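Local structure of VC0179-like protein (Escherichia coli, 4XJ6) at residues A[60-70]-A[79-90]. The protein probably joins GTP and ATP into a cyclic dinucleotide as a magnesium-dependent nucleotidyltransferase, a bacterial homologue of cyclic GMP-AMP synthase. Sequence-based numbering, arbitrary orientation.
Sequences LTLESVRLKLE and PEERADLARLIF
A86 fits its methyl knob-into-hole among L62, V65, L69 and R66, where the axes of helices 62-69 and 79-90 approach to 8.8 Å, their directions 123° apart. Backbones come closest here, with R66 CA 5.1 Å from A86 CA. L69 lays CD1 on A86 CA at 3.6 Å and turns CD2 to I89 CD1, tip to tip, while V65 puts CG1 against A86 and CG2 at the edge of the F90 ring. The L62 end is exposed but still apolar. L62, its CG anti to the backbone N (chi1 178°), sends CD1 to F90 CB at 3.7 Å and crosses R87 obliquely; L62 CB sits over one face of the F90 ring, toward its rim. The other end is polar, partly exposed and less firmly held. There the extended R66 chain runs past A83, NE 3.7 Å from A83 CB, and NH2 makes a weak, bent hydrogen bond to P79 O (2.8 Å, 123°). R82 crosses E70 at about a right angle and appears to form a salt bridge through NE, though the E70 carboxylate is less surely placed. This pair of consecutive helices lies far from the nucleotide pocket: V65 and L69 pack on V51 of helix 24-57, and L85 touches L155 of helix 149-166.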
ATOM      1  N   LEU A  60      18.397 -29.983  20.340  1.00 48.46           N
ATOM      2  CA  LEU A  60      17.120 -29.861  21.033  1.00 42.37           C
ATOM      3  C   LEU A  60      16.061 -30.815  20.504  1.00 39.57           C
ATOM      4  O   LEU A  60      16.070 -31.185  19.331  1.00 37.85           O
ATOM      5  CB  LEU A  60      16.597 -28.427  20.925  1.00 41.50           C
ATOM      6  CG  LEU A  60      17.477 -27.301  21.469  1.00 40.18           C
ATOM      7  CD1 LEU A  60      16.797 -25.958  21.261  1.00 36.53           C
ATOM      8  CD2 LEU A  60      17.801 -27.525  22.939  1.00 40.01           C
ATOM      9  N   THR A  61      15.146 -31.205  21.385  1.00 36.71           N
ATOM     10  CA  THR A  61      13.954 -31.932  20.978  1.00 33.96           C
ATOM     11  C   THR A  61      12.950 -30.936  20.414  1.00 31.33           C
ATOM     12  O   THR A  61      13.114 -29.725  20.580  1.00 29.47           O
ATOM     13  CB  THR A  61      13.319 -32.703  22.150  1.00 30.58           C
ATOM     14  OG1 THR A  61      12.940 -31.782  23.180  1.00 30.30           O
ATOM     15  CG2 THR A  61      14.300 -33.715  22.719  1.00 31.70           C
ATOM     16  N   LEU A  62      11.920 -31.439  19.744  1.00 31.57           N
ATOM     17  CA  LEU A  62      10.870 -30.579  19.216  1.00 29.30           C
ATOM     18  C   LEU A  62      10.144 -29.882  20.357  1.00 30.54           C
ATOM     19  O   LEU A  62       9.789 -28.706  20.258  1.00 34.08           O
ATOM     20  CB  LEU A  62       9.882 -31.383  18.372  1.00 23.99           C
ATOM     21  CG  LEU A  62       8.699 -30.595  17.798  1.00 27.08           C
ATOM     22  CD1 LEU A  62       9.176 -29.456  16.902  1.00 23.09           C
ATOM     23  CD2 LEU A  62       7.756 -31.525  17.050  1.00 24.56           C
ATOM     24  N   GLU A  63       9.937 -30.618  21.443  1.00 27.81           N
ATOM     25  CA  GLU A  63       9.281 -30.078  22.627  1.00 29.70           C
ATOM     26  C   GLU A  63      10.096 -28.950  23.244  1.00 29.31           C
ATOM     27  O   GLU A  63       9.542 -27.931  23.646  1.00 34.93           O
ATOM     28  CB  GLU A  63       9.039 -31.186  23.657  1.00 29.82           C
ATOM     29  CG  GLU A  63       8.567 -30.698  25.025  1.00 35.75           C
ATOM     30  CD  GLU A  63       7.119 -30.226  25.043  1.00 45.29           C
ATOM     31  OE1 GLU A  63       6.514 -30.060  23.961  1.00 44.99           O
ATOM     32  OE2 GLU A  63       6.581 -30.023  26.152  1.00 51.81           O
ATOM     33  N   SER A  64      11.412 -29.136  23.310  1.00 28.19           N
ATOM     34  CA  SER A  64      12.304 -28.113  23.846  1.00 29.95           C
ATOM     35  C   SER A  64      12.257 -26.849  22.990  1.00 27.55           C
ATOM     36  O   SER A  64      12.383 -25.736  23.501  1.00 26.25           O
ATOM     37  CB  SER A  64      13.738 -28.641  23.937  1.00 33.35           C
ATOM     38  OG  SER A  64      13.863 -29.610  24.966  1.00 33.30           O
ATOM     39  N   VAL A  65      12.062 -27.033  21.686  1.00 27.51           N
ATOM     40  CA  VAL A  65      11.926 -25.914  20.758  1.00 28.00           C
ATOM     41  C   VAL A  65      10.650 -25.123  21.034  1.00 27.21           C
ATOM     42  O   VAL A  65      10.680 -23.896  21.123  1.00 24.69           O
ATOM     43  CB  VAL A  65      11.917 -26.391  19.291  1.00 25.34           C
ATOM     44  CG1 VAL A  65      11.530 -25.252  18.356  1.00 21.62           C
ATOM     45  CG2 VAL A  65      13.273 -26.961  18.911  1.00 29.40           C
ATOM     46  N   ARG A  66       9.535 -25.836  21.171  1.00 30.55           N
ATOM     47  CA  ARG A  66       8.240 -25.203  21.399  1.00 36.54           C
ATOM     48  C   ARG A  66       8.220 -24.439  22.719  1.00 33.95           C
ATOM     49  O   ARG A  66       7.657 -23.346  22.806  1.00 30.28           O
ATOM     50  CB  ARG A  66       7.123 -26.247  21.390  1.00 42.82           C
ATOM     51  CG  ARG A  66       5.728 -25.656  21.236  1.00 50.77           C
ATOM     52  CD  ARG A  66       4.645 -26.714  21.414  1.00 57.22           C
ATOM     53  NE  ARG A  66       3.376 -26.290  20.824  1.00 60.15           N
ATOM     54  CZ  ARG A  66       2.419 -25.638  21.477  1.00 61.54           C
ATOM     55  NH1 ARG A  66       2.575 -25.326  22.754  1.00 65.85           N
ATOM     56  NH2 ARG A  66       1.301 -25.298  20.849  1.00 59.78           N
ATOM     57  N   LEU A  67       8.838 -25.023  23.742  1.00 34.36           N
ATOM     58  CA  LEU A  67       8.871 -24.424  25.070  1.00 33.83           C
ATOM     59  C   LEU A  67       9.738 -23.168  25.093  1.00 32.81           C
ATOM     60  O   LEU A  67       9.447 -22.222  25.824  1.00 35.18           O
ATOM     61  CB  LEU A  67       9.377 -25.438  26.098  1.00 37.09           C
ATOM     62  CG  LEU A  67       8.493 -26.668  26.316  1.00 39.44           C
ATOM     63  CD1 LEU A  67       9.155 -27.648  27.273  1.00 37.06           C
ATOM     64  CD2 LEU A  67       7.119 -26.256  26.823  1.00 43.85           C
ATOM     65  N   LYS A  68      10.802 -23.165  24.297  1.00 31.65           N
ATOM     66  CA  LYS A  68      11.640 -21.979  24.149  1.00 33.34           C
ATOM     67  C   LYS A  68      10.885 -20.864  23.436  1.00 32.75           C
ATOM     68  O   LYS A  68      10.954 -19.699  23.832  1.00 32.47           O
ATOM     69  CB  LYS A  68      12.921 -22.311  23.383  1.00 36.90           C
ATOM     70  CG  LYS A  68      14.004 -22.952  24.229  1.00 39.64           C
ATOM     71  CD  LYS A  68      15.240 -23.253  23.397  1.00 43.58           C
ATOM     72  CE  LYS A  68      16.363 -23.816  24.255  1.00 47.34           C
ATOM     73  NZ  LYS A  68      16.907 -22.801  25.197  1.00 50.15           N
ATOM     74  N   LEU A  69      10.168 -21.231  22.378  1.00 33.02           N
ATOM     75  CA  LEU A  69       9.391 -20.273  21.599  1.00 30.38           C
ATOM     76  C   LEU A  69       8.266 -19.663  22.432  1.00 34.25           C
ATOM     77  O   LEU A  69       7.867 -18.519  22.211  1.00 31.87           O
ATOM     78  CB  LEU A  69       8.822 -20.940  20.346  1.00 24.64           C
ATOM     79  CG  LEU A  69       9.817 -21.264  19.230  1.00 24.72           C
ATOM     80  CD1 LEU A  69       9.107 -21.915  18.052  1.00 19.80           C
ATOM     81  CD2 LEU A  69      10.572 -20.010  18.787  1.00 26.69           C
ATOM     82  N   GLU A  70       7.766 -20.429  23.399  1.00 38.86           N
ATOM     83  CA  GLU A  70       6.709 -19.952  24.285  1.00 42.68           C
ATOM     84  C   GLU A  70       7.271 -19.107  25.422  1.00 40.60           C
ATOM     85  O   GLU A  70       6.578 -18.818  26.395  1.00 51.89           O
ATOM     86  CB  GLU A  70       5.913 -21.125  24.855  1.00 48.78           C
ATOM     87  CG  GLU A  70       4.849 -21.682  23.923  1.00 55.44           C
ATOM     88  CD  GLU A  70       4.199 -22.934  24.481  1.00 66.29           C
ATOM     89  OE1 GLU A  70       4.700 -23.458  25.497  1.00 70.58           O
ATOM     90  OE2 GLU A  70       3.189 -23.395  23.907  1.00 71.22           O
ATOM     91  N   PRO A  79      -2.204 -21.874  19.464  1.00 30.00           N
ATOM     92  CA  PRO A  79      -1.451 -23.106  19.745  1.00 30.49           C
ATOM     93  C   PRO A  79      -0.942 -23.849  18.506  1.00 30.21           C
ATOM     94  O   PRO A  79       0.209 -24.289  18.500  1.00 29.06           O
ATOM     95  CB  PRO A  79      -2.470 -23.965  20.496  1.00 30.20           C
ATOM     96  CG  PRO A  79      -3.328 -22.972  21.205  1.00 29.70           C
ATOM     97  CD  PRO A  79      -3.446 -21.800  20.260  1.00 29.84           C
ATOM     98  N   GLU A  80      -1.777 -23.993  17.481  1.00 29.92           N
ATOM     99  CA  GLU A  80      -1.357 -24.684  16.266  1.00 32.70           C
ATOM    100  C   GLU A  80      -0.214 -23.936  15.591  1.00 29.28           C
ATOM    101  O   GLU A  80       0.720 -24.548  15.075  1.00 32.48           O
ATOM    102  CB  GLU A  80      -2.533 -24.840  15.301  1.00 41.23           C
ATOM    103  CG  GLU A  80      -2.322 -25.890  14.217  1.00 50.14           C
ATOM    104  CD  GLU A  80      -1.383 -25.433  13.117  1.00 52.36           C
ATOM    105  OE1 GLU A  80      -1.540 -24.291  12.635  1.00 49.03           O
ATOM    106  OE2 GLU A  80      -0.482 -26.213  12.746  1.00 52.24           O
ATOM    107  N   GLU A  81      -0.297 -22.610  15.603  1.00 26.19           N
ATOM    108  CA  GLU A  81       0.718 -21.766  14.983  1.00 24.15           C
ATOM    109  C   GLU A  81       2.041 -21.833  15.738  1.00 27.75           C
ATOM    110  O   GLU A  81       3.108 -21.753  15.133  1.00 28.34           O
ATOM    111  CB  GLU A  81       0.227 -20.318  14.896  1.00 25.19           C
ATOM    112  CG  GLU A  81      -0.905 -20.122  13.897  1.00 23.77           C
ATOM    113  CD  GLU A  81      -1.468 -18.714  13.910  1.00 31.21           C
ATOM    114  OE1 GLU A  81      -1.416 -18.062  14.973  1.00 33.88           O
ATOM    115  OE2 GLU A  81      -1.964 -18.260  12.855  1.00 33.89           O
ATOM    116  N   ARG A  82       1.967 -21.981  17.057  1.00 27.50           N
ATOM    117  CA  ARG A  82       3.170 -22.130  17.871  1.00 25.63           C
ATOM    118  C   ARG A  82       3.818 -23.483  17.615  1.00 26.27           C
ATOM    119  O   ARG A  82       5.043 -23.593  17.525  1.00 30.25           O
ATOM    120  CB  ARG A  82       2.845 -21.976  19.356  1.00 28.26           C
ATOM    121  CG  ARG A  82       2.270 -20.627  19.719  1.00 32.84           C
ATOM    122  CD  ARG A  82       2.334 -20.385  21.223  1.00 35.03           C
ATOM    123  NE  ARG A  82       1.554 -21.361  21.978  1.00 37.53           N
ATOM    124  CZ  ARG A  82       0.283 -21.193  22.325  1.00 42.01           C
ATOM    125  NH1 ARG A  82      -0.358 -20.089  21.972  1.00 44.69           N
ATOM    126  NH2 ARG A  82      -0.350 -22.129  23.020  1.00 43.65           N
ATOM    127  N   ALA A  83       2.984 -24.511  17.498  1.00 23.91           N
ATOM    128  CA  ALA A  83       3.452 -25.855  17.183  1.00 24.24           C
ATOM    129  C   ALA A  83       4.038 -25.902  15.776  1.00 28.60           C
ATOM    130  O   ALA A  83       5.052 -26.556  15.537  1.00 29.29           O
ATOM    131  CB  ALA A  83       2.319 -26.861  17.318  1.00 23.40           C
ATOM    132  N   ASP A  84       3.394 -25.196  14.851  1.00 21.86           N
ATOM    133  CA  ASP A  84       3.823 -25.177  13.458  1.00 24.23           C
ATOM    134  C   ASP A  84       5.184 -24.505  13.312  1.00 27.32           C
ATOM    135  O   ASP A  84       6.081 -25.038  12.656  1.00 21.88           O
ATOM    136  CB  ASP A  84       2.787 -24.464  12.590  1.00 22.38           C
ATOM    137  CG  ASP A  84       3.008 -24.700  11.110  1.00 33.05           C
ATOM    138  OD1 ASP A  84       3.777 -25.622  10.756  1.00 32.86           O
ATOM    139  OD2 ASP A  84       2.400 -23.972  10.298  1.00 36.18           O
ATOM    140  N   LEU A  85       5.331 -23.336  13.931  1.00 24.31           N
ATOM    141  CA  LEU A  85       6.591 -22.600  13.899  1.00 26.10           C
ATOM    142  C   LEU A  85       7.695 -23.391  14.588  1.00 29.41           C
ATOM    143  O   LEU A  85       8.855 -23.341  14.179  1.00 30.61           O
ATOM    144  CB  LEU A  85       6.433 -21.229  14.560  1.00 26.19           C
ATOM    145  CG  LEU A  85       7.659 -20.319  14.472  1.00 27.14           C
ATOM    146  CD1 LEU A  85       8.077 -20.117  13.019  1.00 24.30           C
ATOM    147  CD2 LEU A  85       7.391 -18.984  15.155  1.00 25.67           C
ATOM    148  N   ALA A  86       7.321 -24.119  15.636  1.00 29.37           N
ATOM    149  CA  ALA A  86       8.255 -24.987  16.342  1.00 23.33           C
ATOM    150  C   ALA A  86       8.792 -26.054  15.400  1.00 26.00           C
ATOM    151  O   ALA A  86       9.995 -26.302  15.351  1.00 27.31           O
ATOM    152  CB  ALA A  86       7.584 -25.629  17.549  1.00 22.01           C
ATOM    153  N   ARG A  87       7.889 -26.673  14.647  1.00 24.68           N
ATOM    154  CA  ARG A  87       8.267 -27.696  13.680  1.00 27.63           C
ATOM    155  C   ARG A  87       9.169 -27.132  12.589  1.00 29.63           C
ATOM    156  O   ARG A  87      10.217 -27.701  12.290  1.00 24.70           O
ATOM    157  CB  ARG A  87       7.025 -28.327  13.052  1.00 24.13           C
ATOM    158  CG  ARG A  87       6.230 -29.201  14.004  1.00 31.82           C
ATOM    159  CD  ARG A  87       5.193 -30.023  13.262  1.00 25.91           C
ATOM    160  NE  ARG A  87       4.178 -29.188  12.626  1.00 28.12           N
ATOM    161  CZ  ARG A  87       3.051 -28.806  13.218  1.00 29.26           C
ATOM    162  NH1 ARG A  87       2.800 -29.181  14.465  1.00 25.63           N
ATOM    163  NH2 ARG A  87       2.177 -28.050  12.569  1.00 27.83           N
ATOM    164  N   LEU A  88       8.751 -26.013  12.002  1.00 25.72           N
ATOM    165  CA  LEU A  88       9.494 -25.373  10.919  1.00 26.09           C
ATOM    166  C   LEU A  88      10.925 -25.025  11.314  1.00 25.00           C
ATOM    167  O   LEU A  88      11.860 -25.271  10.555  1.00 26.93           O
ATOM    168  CB  LEU A  88       8.770 -24.108  10.458  1.00 25.17           C
ATOM    169  CG  LEU A  88       7.428 -24.323   9.763  1.00 24.81           C
ATOM    170  CD1 LEU A  88       6.704 -22.999   9.576  1.00 22.53           C
ATOM    171  CD2 LEU A  88       7.635 -25.021   8.428  1.00 25.43           C
ATOM    172  N   ILE A  89      11.091 -24.445  12.497  1.00 22.88           N
ATOM    173  CA  ILE A  89      12.416 -24.096  13.000  1.00 29.13           C
ATOM    174  C   ILE A  89      13.204 -25.365  13.317  1.00 31.51           C
ATOM    175  O   ILE A  89      14.419 -25.428  13.120  1.00 34.20           O
ATOM    176  CB  ILE A  89      12.322 -23.198  14.254  1.00 26.63           C
ATOM    177  CG1 ILE A  89      11.764 -21.825  13.880  1.00 21.49           C
ATOM    178  CG2 ILE A  89      13.679 -23.037  14.930  1.00 23.05           C
ATOM    179  CD1 ILE A  89      11.599 -20.902  15.065  1.00 27.35           C
ATOM    180  N   PHE A  90      12.495 -26.381  13.793  1.00 27.03           N
ATOM    181  CA  PHE A  90      13.101 -27.663  14.124  1.00 26.44           C
ATOM    182  C   PHE A  90      13.669 -28.360  12.889  1.00 27.35           C
ATOM    183  O   PHE A  90      14.774 -28.903  12.929  1.00 28.24           O
ATOM    184  CB  PHE A  90      12.070 -28.562  14.813  1.00 27.35           C
ATOM    185  CG  PHE A  90      12.571 -29.942  15.132  1.00 30.04           C
ATOM    186  CD1 PHE A  90      13.246 -30.197  16.313  1.00 25.20           C
ATOM    187  CD2 PHE A  90      12.344 -30.990  14.256  1.00 29.59           C
ATOM    188  CE1 PHE A  90      13.696 -31.471  16.606  1.00 26.08           C
ATOM    189  CE2 PHE A  90      12.791 -32.261  14.539  1.00 32.74           C
ATOM    190  CZ  PHE A  90      13.470 -32.504  15.719  1.00 31.58           C
TER